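Local coordinates for protein KLLA0E08119p (Kluyveromyces lactis, PDB 3VA7) that probably carboxylates urea with ATP, bicarbonate and biotin to give urea-1-carboxylate, being the urea carboxylase part of a longer urea-degrading enzyme, at residues R235-Q240 with I252-S258; V324-I328 with S363-R367; R423-I427 with F458-K462; G243-A249 with S292-C298. All coordinates share one frame; numbering follows the deposited sequence.

Contact 1. Residues R235-Q240 with I252-S258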
loop_
_atom_site.group_PDB
_atom_site.type_symbol
_atom_site.label_atom_id
_atom_site.label_comp_id
_atom_site.label_asym_id
_atom_site.label_seq_id
_atom_site.Cartn_x
_atom_site.Cartn_y
_atom_site.Cartn_z
ATOM N N ARG A 235 -23.348 -34.338 -17.073
ATOM C CA ARG A 235 -23.699 -32.927 -16.879
ATOM C C ARG A 235 -24.527 -32.684 -15.600
ATOM O O ARG A 235 -24.985 -33.631 -14.949
ATOM C CB ARG A 235 -24.364 -32.369 -18.131
ATOM C CG ARG A 235 -23.353 -32.198 -19.245
ATOM C CD ARG A 235 -24.011 -31.871 -20.541
ATOM N NE ARG A 235 -24.831 -30.668 -20.440
ATOM C CZ ARG A 235 -25.667 -30.246 -21.393
ATOM N NH1 ARG A 235 -25.798 -30.930 -22.526
ATOM N NH2 ARG A 235 -26.386 -29.137 -21.225
ATOM N N HIS A 236 -24.671 -31.415 -15.216
ATOM C CA HIS A 236 -25.449 -31.034 -14.024
ATOM C C HIS A 236 -26.503 -30.020 -14.476
ATOM O O HIS A 236 -26.179 -28.846 -14.730
ATOM C CB HIS A 236 -24.494 -30.465 -12.988
ATOM C CG HIS A 236 -25.137 -29.960 -11.738
ATOM N ND1 HIS A 236 -24.793 -30.445 -10.488
ATOM C CD2 HIS A 236 -26.029 -28.956 -11.522
ATOM C CE1 HIS A 236 -25.473 -29.785 -9.561
ATOM N NE2 HIS A 236 -26.229 -28.875 -10.162
ATOM N N VAL A 237 -27.746 -30.476 -14.652
ATOM C CA VAL A 237 -28.787 -29.582 -15.109
ATOM C C VAL A 237 -29.739 -29.471 -13.955
ATOM O O VAL A 237 -30.167 -30.487 -13.410
ATOM C CB VAL A 237 -29.499 -30.086 -16.339
ATOM C CG1 VAL A 237 -30.497 -29.058 -16.804
ATOM C CG2 VAL A 237 -28.499 -30.378 -17.458
ATOM N N GLU A 238 -30.038 -28.254 -13.520
ATOM C CA GLU A 238 -30.908 -28.114 -12.386
ATOM C C GLU A 238 -32.096 -27.266 -12.787
ATOM O O GLU A 238 -32.025 -26.464 -13.746
ATOM C CB GLU A 238 -30.138 -27.545 -11.201
ATOM C CG GLU A 238 -29.670 -26.082 -11.393
ATOM C CD GLU A 238 -28.639 -25.645 -10.371
ATOM O OE1 GLU A 238 -28.060 -26.494 -9.635
ATOM O OE2 GLU A 238 -28.400 -24.424 -10.310
ATOM N N ILE A 239 -33.199 -27.456 -12.072
ATOM C CA ILE A 239 -34.392 -26.692 -12.328
ATOM C C ILE A 239 -34.648 -25.775 -11.161
ATOM O O ILE A 239 -34.633 -26.189 -10.016
ATOM C CB ILE A 239 -35.616 -27.594 -12.590
ATOM C CG1 ILE A 239 -35.423 -28.446 -13.850
ATOM C CG2 ILE A 239 -36.920 -26.730 -12.747
ATOM C CD1 ILE A 239 -35.879 -27.727 -15.119
ATOM N N GLN A 240 -34.865 -24.511 -11.450
ATOM C CA GLN A 240 -35.238 -23.561 -10.414
ATOM C C GLN A 240 -36.739 -23.597 -10.293
ATOM O O GLN A 240 -37.459 -23.334 -11.275
ATOM C CB GLN A 240 -34.809 -22.150 -10.806
ATOM C CG GLN A 240 -35.386 -21.079 -9.937
ATOM C CD GLN A 240 -34.719 -21.030 -8.581
ATOM O OE1 GLN A 240 -33.513 -20.781 -8.470
ATOM N NE2 GLN A 240 -35.484 -21.308 -7.549
ATOM N N ILE A 252 -39.218 -22.506 -13.184
ATOM C CA ILE A 252 -38.929 -21.170 -13.666
ATOM C C ILE A 252 -37.928 -21.254 -14.820
ATOM O O ILE A 252 -37.998 -20.434 -15.734
ATOM C CB ILE A 252 -38.534 -20.238 -12.473
ATOM C CG1 ILE A 252 -39.760 -20.125 -11.540
ATOM C CG2 ILE A 252 -38.028 -18.888 -12.936
ATOM C CD1 ILE A 252 -39.985 -18.775 -10.844
ATOM N N GLY A 253 -37.093 -22.301 -14.823
ATOM C CA GLY A 253 -36.126 -22.547 -15.875
ATOM C C GLY A 253 -35.054 -23.526 -15.414
ATOM O O GLY A 253 -35.070 -24.010 -14.258
ATOM N N GLU A 254 -34.117 -23.844 -16.306
ATOM C CA GLU A 254 -33.033 -24.752 -15.959
ATOM C C GLU A 254 -31.686 -24.096 -16.180
ATOM O O GLU A 254 -31.525 -23.194 -17.025
ATOM C CB GLU A 254 -33.099 -26.066 -16.763
ATOM C CG GLU A 254 -32.404 -26.025 -18.114
ATOM C CD GLU A 254 -33.144 -25.165 -19.124
ATOM O OE1 GLU A 254 -34.238 -24.613 -18.803
ATOM O OE2 GLU A 254 -32.636 -25.055 -20.261
ATOM N N ARG A 255 -30.718 -24.570 -15.419
ATOM C CA ARG A 255 -29.398 -24.016 -15.471
ATOM C C ARG A 255 -28.504 -25.209 -15.579
ATOM O O ARG A 255 -28.780 -26.253 -14.992
ATOM C CB ARG A 255 -29.070 -23.233 -14.192
ATOM C CG ARG A 255 -30.024 -22.097 -13.934
ATOM C CD ARG A 255 -29.704 -21.310 -12.667
ATOM N NE ARG A 255 -29.951 -22.031 -11.423
ATOM C CZ ARG A 255 -30.902 -21.720 -10.541
ATOM N NH1 ARG A 255 -31.724 -20.674 -10.738
ATOM N NH2 ARG A 255 -31.026 -22.451 -9.432
ATOM N N ASP A 256 -27.425 -25.040 -16.336
ATOM C CA ASP A 256 -26.346 -25.985 -16.384
ATOM C C ASP A 256 -25.192 -25.511 -15.474
ATOM O O ASP A 256 -24.731 -24.383 -15.567
ATOM C CB ASP A 256 -25.912 -26.079 -17.817
ATOM C CG ASP A 256 -24.904 -27.123 -18.039
ATOM O OD1 ASP A 256 -23.786 -27.073 -17.449
ATOM O OD2 ASP A 256 -25.240 -28.006 -18.839
ATOM N N CYS A 257 -24.720 -26.405 -14.611
ATOM C CA CYS A 257 -23.748 -26.093 -13.593
ATOM C C CYS A 257 -22.661 -27.131 -13.635
ATOM O O CYS A 257 -22.017 -27.452 -12.628
ATOM C CB CYS A 257 -24.424 -26.055 -12.223
ATOM S SG CYS A 257 -25.743 -24.766 -12.061
ATOM N N SER A 258 -22.429 -27.633 -14.835
ATOM C CA SER A 258 -21.385 -28.632 -15.084
ATOM C C SER A 258 -19.951 -28.169 -14.771
ATOM O O SER A 258 -19.138 -28.988 -14.351
ATOM C CB SER A 258 -21.489 -29.136 -16.521
ATOM O OG SER A 258 -22.850 -29.222 -16.940
#
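R255 reaches across the hairpin to E238 and Q240 and takes both acceptors at the edge of its guanidinium. Its NE bonds to E238 OE2 at 3.1 Å, using the anti lone pair of that oxygen, and the carboxylate stands nearly perpendicular to the guanidinium (86° between planes). From the other end NH1 and NH2 close on Q240 OE1; NH1 lies 2.9 Å from OE1 in the amide carbonyl plane, on a lone pair, whereas NH2 comes from above that plane. A bend at chi3 (-70°) turns the group to face both partners, and T329 holds NH1 from outside. A leucine in its place would probably leave E238 OE2 without its salt-bridge mate and set the Q240 amide free to turn. H236 NE2 secures the second carboxylate oxygen, E238 OE1, at 3.0 Å.

The middle is the close part: E238 and R255 make an antiparallel hydrogen-bonded pair, E238 N to R255 O and R255 N to E238 O both at 2.8 Å. On the opposite face R235 grips D256 OD2 side-on with NE and NH2, NH2 at 2.9 Å, the two planes 29° apart; P273 O also accepts from R235 NH2. V237 CG1 lies alongside E254 CG at 3.8 Å, while E254 sends its carboxylate off to R280.

Looser points are few: H236 N reaches S258 OG by a weak 3.3 Å bond, and partly exposed G253 brings no side chain to Q240.

Strand 299-307 flanks the hairpin beyond 235-240, strand 264-270 beyond 252-258, and helix 277-293 packs on V237 and I239.

Contact 2. Residues V324-I328 with S363-R367. With GOL (glycerol), chain E.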
loop_
_atom_site.group_PDB
_atom_site.type_symbol
_atom_site.label_atom_id
_atom_site.label_comp_id
_atom_site.label_asym_id
_atom_site.label_seq_id
_atom_site.Cartn_x
_atom_site.Cartn_y
_atom_site.Cartn_z
ATOM N N VAL A 324 -26.728 -19.758 -5.098
ATOM C CA VAL A 324 -25.757 -18.782 -5.577
ATOM C C VAL A 324 -25.989 -18.373 -7.058
ATOM O O VAL A 324 -26.115 -17.195 -7.351
ATOM C CB VAL A 324 -24.270 -19.199 -5.325
ATOM C CG1 VAL A 324 -23.292 -18.076 -5.835
ATOM C CG2 VAL A 324 -23.976 -19.552 -3.801
ATOM N N GLU A 325 -26.167 -19.337 -7.960
ATOM C CA GLU A 325 -26.359 -19.040 -9.399
ATOM C C GLU A 325 -27.689 -18.469 -9.829
ATOM O O GLU A 325 -27.907 -18.321 -11.053
ATOM C CB GLU A 325 -26.063 -20.261 -10.304
ATOM C CG GLU A 325 -26.844 -21.495 -9.968
ATOM C CD GLU A 325 -26.170 -22.396 -8.918
ATOM O OE1 GLU A 325 -25.480 -21.887 -8.012
ATOM O OE2 GLU A 325 -26.319 -23.641 -9.012
ATOM N N HIS A 326 -28.583 -18.187 -8.882
ATOM C CA HIS A 326 -29.949 -17.738 -9.218
ATOM C C HIS A 326 -30.002 -16.521 -10.152
ATOM O O HIS A 326 -30.996 -16.347 -10.882
ATOM C CB HIS A 326 -30.796 -17.445 -7.949
ATOM C CG HIS A 326 -30.491 -16.117 -7.316
ATOM N ND1 HIS A 326 -29.401 -15.922 -6.491
ATOM C CD2 HIS A 326 -31.113 -14.915 -7.407
ATOM C CE1 HIS A 326 -29.362 -14.653 -6.106
ATOM N NE2 HIS A 326 -30.386 -14.020 -6.649
ATOM N N PRO A 327 -28.983 -15.652 -10.125
ATOM C CA PRO A 327 -29.122 -14.486 -11.033
ATOM C C PRO A 327 -29.185 -14.774 -12.520
ATOM O O PRO A 327 -29.779 -13.986 -13.236
ATOM C CB PRO A 327 -27.883 -13.647 -10.740
ATOM C CG PRO A 327 -27.438 -14.045 -9.295
ATOM C CD PRO A 327 -27.816 -15.523 -9.224
ATOM N N ILE A 328 -28.664 -15.887 -13.017
ATOM C CA ILE A 328 -28.775 -16.070 -14.479
ATOM C C ILE A 328 -30.232 -16.273 -14.919
ATOM O O ILE A 328 -30.701 -15.713 -15.953
ATOM C CB ILE A 328 -27.833 -17.139 -15.051
ATOM C CG1 ILE A 328 -28.095 -18.510 -14.448
ATOM C CG2 ILE A 328 -26.387 -16.733 -14.824
ATOM C CD1 ILE A 328 -27.341 -19.586 -15.128
ATOM N N SER A 363 -27.821 -16.393 -20.607
ATOM C CA SER A 363 -27.153 -15.655 -19.574
ATOM C C SER A 363 -26.176 -16.535 -18.875
ATOM O O SER A 363 -26.429 -17.719 -18.705
ATOM C CB SER A 363 -28.154 -15.047 -18.585
ATOM O OG SER A 363 -27.512 -14.551 -17.443
ATOM N N ILE A 364 -25.027 -15.951 -18.526
ATOM C CA ILE A 364 -23.969 -16.688 -17.862
ATOM C C ILE A 364 -23.270 -15.931 -16.725
ATOM O O ILE A 364 -23.224 -14.697 -16.700
ATOM C CB ILE A 364 -22.992 -17.449 -18.845
ATOM C CG1 ILE A 364 -21.589 -17.364 -18.314
ATOM C CG2 ILE A 364 -23.132 -17.138 -20.434
ATOM C CD1 ILE A 364 -21.188 -18.664 -17.719
ATOM N N GLU A 365 -22.791 -16.699 -15.758
ATOM C CA GLU A 365 -22.282 -16.186 -14.494
ATOM C C GLU A 365 -20.905 -16.795 -14.251
ATOM O O GLU A 365 -20.722 -17.985 -14.462
ATOM C CB GLU A 365 -23.205 -16.571 -13.323
ATOM C CG GLU A 365 -22.594 -16.247 -11.984
ATOM C CD GLU A 365 -23.506 -16.514 -10.802
ATOM O OE1 GLU A 365 -24.121 -15.544 -10.306
ATOM O OE2 GLU A 365 -23.590 -17.674 -10.347
ATOM N N ALA A 366 -19.953 -15.980 -13.811
ATOM C CA ALA A 366 -18.641 -16.466 -13.393
ATOM C C ALA A 366 -18.434 -16.038 -11.943
ATOM O O ALA A 366 -18.824 -14.924 -11.528
ATOM C CB ALA A 366 -17.517 -15.883 -14.303
ATOM N N ARG A 367 -17.824 -16.909 -11.160
ATOM C CA ARG A 367 -17.668 -16.605 -9.753
ATOM C C ARG A 367 -16.246 -16.144 -9.444
ATOM O O ARG A 367 -15.308 -16.959 -9.446
ATOM C CB ARG A 367 -17.972 -17.855 -8.949
ATOM C CG ARG A 367 -19.294 -18.540 -9.226
ATOM C CD ARG A 367 -19.659 -19.345 -7.956
ATOM N NE ARG A 367 -20.899 -20.098 -8.059
ATOM C CZ ARG A 367 -21.316 -20.948 -7.124
ATOM N NH1 ARG A 367 -20.599 -21.141 -6.028
ATOM N NH2 ARG A 367 -22.443 -21.613 -7.283
HETATM C C1 GOL E . -24.479 -25.425 -4.391
HETATM O O1 GOL E . -24.893 -26.628 -5.023
HETATM C C2 GOL E . -25.323 -24.170 -4.736
HETATM O O2 GOL E . -24.911 -23.502 -5.908
HETATM C C3 GOL E . -25.164 -23.117 -3.636
HETATM O O3 GOL E . -26.191 -22.161 -3.760
#
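R367 sets CG opposite its own carbonyl carbon (chi1 -53°) and then runs extended to NE, which delivers the guanidinium to V324 and E325; E325 bends at chi2 (-88°) to bring its carboxylate forward. E325 OE1 and R367 NH2 form a salt bridge of 3.1 Å, with the two planes 45° apart. Over one guanidinium face sits a methyl, V324 CG1, 3.7 Å above its centre. E268 pairs with R367 NE and K265 with E325 OE2, so both charges have second mates. An alanine here would probably leave E268 and E325 without their arginine and bare the V324 methyl that lies on it.

Farther along, I328 CG2 meets E365 CB at 3.5 Å and I328 CB packs on S363 OG, whose hydrogen bond goes to V418 O.

A glycerol, probably from the crystallisation liquor, lies against V324 and E325: V324 N donates to its O3 at 2.8 Å, and its O2 donates to E325 OE1 at 2.7 Å and accepts a weak bond from R367 NH2. K265 and R321 bind it as well. This set of residues, at the RLQVEHP sequence that leads into helix 326-333, is consistent with the bicarbonate pocket of biotin carboxylases.

Contact 3. Residues R423-I427 with F458-K462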
loop_
_atom_site.group_PDB
_atom_site.type_symbol
_atom_site.label_atom_id
_atom_site.label_comp_id
_atom_site.label_asym_id
_atom_site.label_seq_id
_atom_site.Cartn_x
_atom_site.Cartn_y
_atom_site.Cartn_z
ATOM N N ARG A 423 -26.506 -18.137 -26.673
ATOM C CA ARG A 423 -25.272 -18.642 -26.074
ATOM C C ARG A 423 -23.975 -17.933 -26.566
ATOM O O ARG A 423 -23.144 -17.520 -25.754
ATOM C CB ARG A 423 -25.145 -20.178 -26.189
ATOM C CG ARG A 423 -24.542 -20.757 -24.966
ATOM C CD ARG A 423 -24.283 -22.218 -25.065
ATOM N NE ARG A 423 -22.865 -22.448 -25.178
ATOM C CZ ARG A 423 -22.109 -23.075 -24.284
ATOM N NH1 ARG A 423 -22.605 -23.624 -23.186
ATOM N NH2 ARG A 423 -20.826 -23.191 -24.531
ATOM N N ASN A 424 -23.811 -17.800 -27.887
ATOM C CA ASN A 424 -22.586 -17.202 -28.447
ATOM C C ASN A 424 -22.453 -15.742 -28.059
ATOM O O ASN A 424 -21.363 -15.308 -27.746
ATOM C CB ASN A 424 -22.479 -17.341 -29.985
ATOM C CG ASN A 424 -22.272 -18.795 -30.445
ATOM O OD1 ASN A 424 -21.515 -19.606 -29.834
ATOM N ND2 ASN A 424 -22.980 -19.147 -31.540
ATOM N N ASP A 425 -23.552 -14.989 -28.095
ATOM C CA ASP A 425 -23.499 -13.576 -27.717
ATOM C C ASP A 425 -23.064 -13.415 -26.238
ATOM O O ASP A 425 -22.350 -12.430 -25.871
ATOM C CB ASP A 425 -24.843 -12.899 -27.935
ATOM C CG ASP A 425 -24.740 -11.399 -27.896
ATOM O OD1 ASP A 425 -23.649 -10.914 -28.285
ATOM O OD2 ASP A 425 -25.718 -10.705 -27.500
ATOM N N ALA A 426 -23.495 -14.387 -25.416
ATOM C CA ALA A 426 -23.305 -14.378 -23.976
ATOM C C ALA A 426 -21.885 -14.757 -23.639
ATOM O O ALA A 426 -21.305 -14.200 -22.666
ATOM C CB ALA A 426 -24.235 -15.355 -23.337
ATOM N N ILE A 427 -21.330 -15.697 -24.418
ATOM C CA ILE A 427 -19.959 -16.132 -24.199
ATOM C C ILE A 427 -18.977 -14.998 -24.517
ATOM O O ILE A 427 -17.994 -14.796 -23.805
ATOM C CB ILE A 427 -19.616 -17.365 -25.019
ATOM C CG1 ILE A 427 -20.225 -18.597 -24.363
ATOM C CG2 ILE A 427 -18.081 -17.532 -25.158
ATOM C CD1 ILE A 427 -20.336 -19.710 -25.302
ATOM N N PHE A 458 -15.291 -24.591 -23.653
ATOM C CA PHE A 458 -16.495 -23.912 -23.259
ATOM C C PHE A 458 -17.318 -23.517 -24.461
ATOM O O PHE A 458 -18.515 -23.670 -24.429
ATOM C CB PHE A 458 -16.211 -22.702 -22.382
ATOM C CG PHE A 458 -17.446 -22.081 -21.787
ATOM C CD1 PHE A 458 -17.669 -20.713 -21.893
ATOM C CD2 PHE A 458 -18.385 -22.864 -21.120
ATOM C CE1 PHE A 458 -18.790 -20.137 -21.340
ATOM C CE2 PHE A 458 -19.520 -22.307 -20.563
ATOM C CZ PHE A 458 -19.728 -20.952 -20.669
ATOM N N LYS A 459 -16.688 -23.036 -25.525
ATOM C CA LYS A 459 -17.456 -22.548 -26.672
ATOM C C LYS A 459 -18.179 -23.661 -27.413
ATOM O O LYS A 459 -19.312 -23.504 -27.866
ATOM C CB LYS A 459 -16.590 -21.777 -27.657
ATOM C CG LYS A 459 -17.428 -20.858 -28.505
ATOM C CD LYS A 459 -16.658 -20.334 -29.675
ATOM C CE LYS A 459 -17.582 -19.545 -30.592
ATOM N NZ LYS A 459 -18.620 -20.463 -31.131
ATOM N N GLU A 460 -17.512 -24.792 -27.559
ATOM C CA GLU A 460 -18.125 -25.894 -28.293
ATOM C C GLU A 460 -19.157 -26.611 -27.414
ATOM O O GLU A 460 -19.914 -27.473 -27.885
ATOM C CB GLU A 460 -17.038 -26.817 -28.865
ATOM C CG GLU A 460 -16.360 -26.206 -30.118
ATOM C CD GLU A 460 -15.084 -26.957 -30.552
ATOM O OE1 GLU A 460 -14.495 -26.548 -31.593
ATOM O OE2 GLU A 460 -14.659 -27.939 -29.869
ATOM N N ALA A 461 -19.184 -26.196 -26.139
ATOM C CA ALA A 461 -20.121 -26.674 -25.146
ATOM C C ALA A 461 -19.769 -28.085 -24.714
ATOM O O ALA A 461 -20.586 -28.782 -24.152
ATOM C CB ALA A 461 -21.585 -26.562 -25.656
ATOM N N LYS A 462 -18.529 -28.500 -24.940
ATOM C CA LYS A 462 -18.108 -29.821 -24.461
ATOM C C LYS A 462 -17.822 -29.789 -22.952
ATOM O O LYS A 462 -16.732 -30.122 -22.501
ATOM C CB LYS A 462 -16.948 -30.425 -25.293
ATOM C CG LYS A 462 -16.934 -30.017 -26.792
ATOM C CD LYS A 462 -17.035 -31.248 -27.745
ATOM C CE LYS A 462 -15.961 -32.371 -27.495
ATOM N NZ LYS A 462 -14.926 -32.511 -28.574
#
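R423 brings its guanidinium over one face of the F458 ring, tilted against it rather than stacked flat. The evidence for a cation-pi contact is CZ of R423, 4.9 Å from the centroid of the F458 ring and 21° off the ring normal. A methyl covers one face of the guanidinium itself, A461 CB lying 3.8 Å from R423 CZ. One turn farther along the helix I427 joins in, its CG1 packing 3.7 Å from F458 CE1 as the two side chains slide past each other in opposite directions. Farther out K459 NZ bonds to N424 OD1 at 3.3 Å, a long bond between exposed side chains, the donor rising 56° out of the amide carbonyl plane and so missing the lone pairs.

Backbone and second-shell side chains both position this first shell. I427 N donates to R423 O at 2.9 Å, the helical bond that places R423 and I427 on the same side, both turned to F458. At A461 the Schellman turn, with its positive phi (73°), points the methyl toward R423. The charge of R423 is claimed by E269, which forms a salt bridge with NH1 and thereby helps fix how the guanidinium is turned, while P273 touches the same side chain. F458 in turn rests on I364 and I267, side chains of the large antiparallel sheet.

The contact therefore joins the start of helix 423-435 to the C-terminal end of helix 456-460, closed by that Schellman motif, within the biotin carboxylase C-terminal domain, where both elements lie against the sheet.

Contact 4. Residues G243-A249 with S292-C298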
loop_
_atom_site.group_PDB
_atom_site.type_symbol
_atom_site.label_atom_id
_atom_site.label_comp_id
_atom_site.label_asym_id
_atom_site.label_seq_id
_atom_site.Cartn_x
_atom_site.Cartn_y
_atom_site.Cartn_z
ATOM N N GLY A 243 -42.475 -22.705 -5.067
ATOM C CA GLY A 243 -43.654 -23.337 -4.473
ATOM C C GLY A 243 -44.396 -22.372 -3.567
ATOM O O GLY A 243 -43.778 -21.512 -2.930
ATOM N N ASP A 244 -45.716 -22.488 -3.480
ATOM C CA ASP A 244 -46.439 -21.484 -2.708
ATOM C C ASP A 244 -46.754 -21.951 -1.299
ATOM O O ASP A 244 -47.364 -21.217 -0.483
ATOM C CB ASP A 244 -47.686 -21.066 -3.429
ATOM C CG ASP A 244 -48.761 -22.121 -3.374
ATOM O OD1 ASP A 244 -48.529 -23.225 -2.843
ATOM O OD2 ASP A 244 -49.845 -21.839 -3.877
ATOM N N GLY A 245 -46.328 -23.165 -0.991
ATOM C CA GLY A 245 -46.503 -23.678 0.349
ATOM C C GLY A 245 -47.876 -24.299 0.538
ATOM O O GLY A 245 -48.256 -24.641 1.665
ATOM N N PHE A 246 -48.615 -24.472 -0.559
ATOM C CA PHE A 246 -49.996 -24.909 -0.472
ATOM C C PHE A 246 -50.259 -25.808 -1.589
ATOM O O PHE A 246 -51.395 -25.915 -2.011
ATOM C CB PHE A 246 -50.983 -23.730 -0.532
ATOM C CG PHE A 246 -50.872 -22.789 0.631
ATOM C CD1 PHE A 246 -51.226 -23.202 1.906
ATOM C CD2 PHE A 246 -50.410 -21.492 0.446
ATOM C CE1 PHE A 246 -51.090 -22.333 3.049
ATOM C CE2 PHE A 246 -50.263 -20.575 1.572
ATOM C CZ PHE A 246 -50.605 -21.000 2.861
ATOM N N GLY A 247 -49.225 -26.437 -2.121
ATOM C CA GLY A 247 -49.440 -27.438 -3.163
ATOM C C GLY A 247 -49.187 -27.011 -4.598
ATOM O O GLY A 247 -49.042 -27.865 -5.495
ATOM N N LYS A 248 -49.144 -25.699 -4.838
ATOM C CA LYS A 248 -48.779 -25.160 -6.170
ATOM C C LYS A 248 -47.276 -25.015 -6.321
ATOM O O LYS A 248 -46.580 -24.592 -5.379
ATOM C CB LYS A 248 -49.484 -23.841 -6.478
ATOM C CG LYS A 248 -50.711 -24.000 -7.403
ATOM C CD LYS A 248 -51.878 -23.326 -6.649
ATOM C CE LYS A 248 -52.990 -22.738 -7.526
ATOM N NZ LYS A 248 -53.498 -21.462 -6.883
ATOM N N ALA A 249 -46.775 -25.390 -7.501
ATOM C CA ALA A 249 -45.338 -25.306 -7.763
ATOM C C ALA A 249 -45.133 -24.906 -9.209
ATOM O O ALA A 249 -45.954 -25.239 -10.047
ATOM C CB ALA A 249 -44.621 -26.652 -7.425
ATOM N N SER A 292 -44.923 -29.750 -5.691
ATOM C CA SER A 292 -46.338 -29.893 -5.322
ATOM C C SER A 292 -46.581 -30.924 -4.200
ATOM O O SER A 292 -47.205 -30.617 -3.189
ATOM C CB SER A 292 -47.177 -30.248 -6.535
ATOM O OG SER A 292 -47.524 -29.078 -7.191
ATOM N N LEU A 293 -46.050 -32.126 -4.392
ATOM C CA LEU A 293 -46.170 -33.176 -3.440
ATOM C C LEU A 293 -45.747 -32.677 -2.062
ATOM O O LEU A 293 -46.468 -32.907 -1.072
ATOM C CB LEU A 293 -45.263 -34.308 -3.865
ATOM C CG LEU A 293 -45.433 -35.523 -2.975
ATOM C CD1 LEU A 293 -46.540 -36.367 -3.647
ATOM C CD2 LEU A 293 -44.084 -36.308 -2.774
ATOM N N LEU A 294 -44.596 -31.993 -1.972
ATOM C CA LEU A 294 -44.165 -31.473 -0.658
ATOM C C LEU A 294 -45.027 -30.312 -0.089
ATOM O O LEU A 294 -44.895 -29.960 1.096
ATOM C CB LEU A 294 -42.717 -31.021 -0.724
ATOM C CG LEU A 294 -41.579 -32.049 -0.801
ATOM C CD1 LEU A 294 -40.544 -31.652 -1.801
ATOM C CD2 LEU A 294 -40.931 -32.199 0.573
ATOM N N LYS A 295 -45.907 -29.721 -0.917
ATOM C CA LYS A 295 -46.478 -28.417 -0.575
ATOM C C LYS A 295 -45.259 -27.499 -0.318
ATOM O O LYS A 295 -45.161 -26.775 0.693
ATOM C CB LYS A 295 -47.398 -28.490 0.665
ATOM C CG LYS A 295 -48.888 -28.420 0.391
ATOM C CD LYS A 295 -49.581 -29.730 0.581
ATOM C CE LYS A 295 -51.124 -29.651 0.367
ATOM N NZ LYS A 295 -51.953 -29.351 1.579
ATOM N N TYR A 296 -44.291 -27.593 -1.223
ATOM C CA TYR A 296 -43.089 -26.789 -1.061
ATOM C C TYR A 296 -43.375 -25.258 -1.024
ATOM O O TYR A 296 -44.221 -24.755 -1.770
ATOM C CB TYR A 296 -42.064 -27.133 -2.127
ATOM C CG TYR A 296 -40.679 -26.607 -1.797
ATOM C CD1 TYR A 296 -39.703 -27.459 -1.265
ATOM C CD2 TYR A 296 -40.329 -25.255 -2.061
ATOM C CE1 TYR A 296 -38.429 -26.987 -0.979
ATOM C CE2 TYR A 296 -39.056 -24.775 -1.794
ATOM C CZ TYR A 296 -38.106 -25.646 -1.249
ATOM O OH TYR A 296 -36.845 -25.183 -0.960
ATOM N N LYS A 297 -42.666 -24.576 -0.113
ATOM C CA LYS A 297 -42.740 -23.136 0.068
ATOM C C LYS A 297 -41.430 -22.353 -0.231
ATOM O O LYS A 297 -40.333 -22.652 0.359
ATOM C CB LYS A 297 -43.216 -22.806 1.468
ATOM C CG LYS A 297 -43.940 -21.534 1.452
ATOM C CD LYS A 297 -44.437 -21.145 2.796
ATOM C CE LYS A 297 -45.784 -20.401 2.574
ATOM N NZ LYS A 297 -46.401 -19.908 3.847
ATOM N N CYS A 298 -41.611 -21.317 -1.087
ATOM C CA CYS A 298 -40.586 -20.401 -1.584
ATOM C C CYS A 298 -39.722 -21.054 -2.645
ATOM O O CYS A 298 -40.261 -21.706 -3.537
ATOM C CB CYS A 298 -39.722 -19.766 -0.458
ATOM S SG CYS A 298 -40.644 -18.766 0.759
HETATM O O HOH W 1 -46.454 -25.900 -2.677
#
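K297 runs its aliphatic chain along G245, starting with CB at 3.6 Å from G245 CA. CG, anti to the backbone N (chi1 -150°), follows at 3.5 Å from the same CA, and CD is already drawing off at 4.1 Å. CE has passed on to the main chain before it, 3.5 Å from D244 O, and NZ leaves the contact to bond with N347. The lysine can lie this flat because G245 has no side chain, and the positive phi there (85°) suits glycine in its own right.

Around this the backbones pair. G243 N donates to C298 O at 2.9 Å and C298 N returns the bond to G243 O, an antiparallel hydrogen-bonded pair; G245 N then reaches Y296 O from above the carbonyl plane. Near the Schellman motif that closes helix 277-293 at K295, S292 OG donates to G247 O at 2.6 Å. A water accepts from G247 N at 2.9 Å and lies within bonding distance of Y296 O and K248 O. Inside the turn D244 OD1 accepts from F246 N, making an Asx turn, and from K248 N through the opposite face of its carboxylate.

Main-chain groups thus do most of the polar work. In this ATP-binding domain the join between hairpin turn and helix end probably depends on backbone shape, which the D244 carboxylate and glycines at the tight places help to hold.

Contacts 1 and 2 are the closest pair, their centres 11 Å apart, and they share a wall where R255 CD packs 3.7 Å from I328 CG1 and the carboxylates of E238 and E325 lie close together. The glycerol bound in contact 2 lies about 6 Å from the H236 side chain of contact 1, which places H236 near the probable bicarbonate pocket. Contact 3 packs against contact 2 through I364, whose CG2 meets A426 CB at 3.6 Å. Contact 4 uses the far end of strand 235-244, its centre 20 Å from that of contact 1. All four belong to the biotin carboxylation region; the urea seen in the structure is bound by the carboxyltransferase region instead.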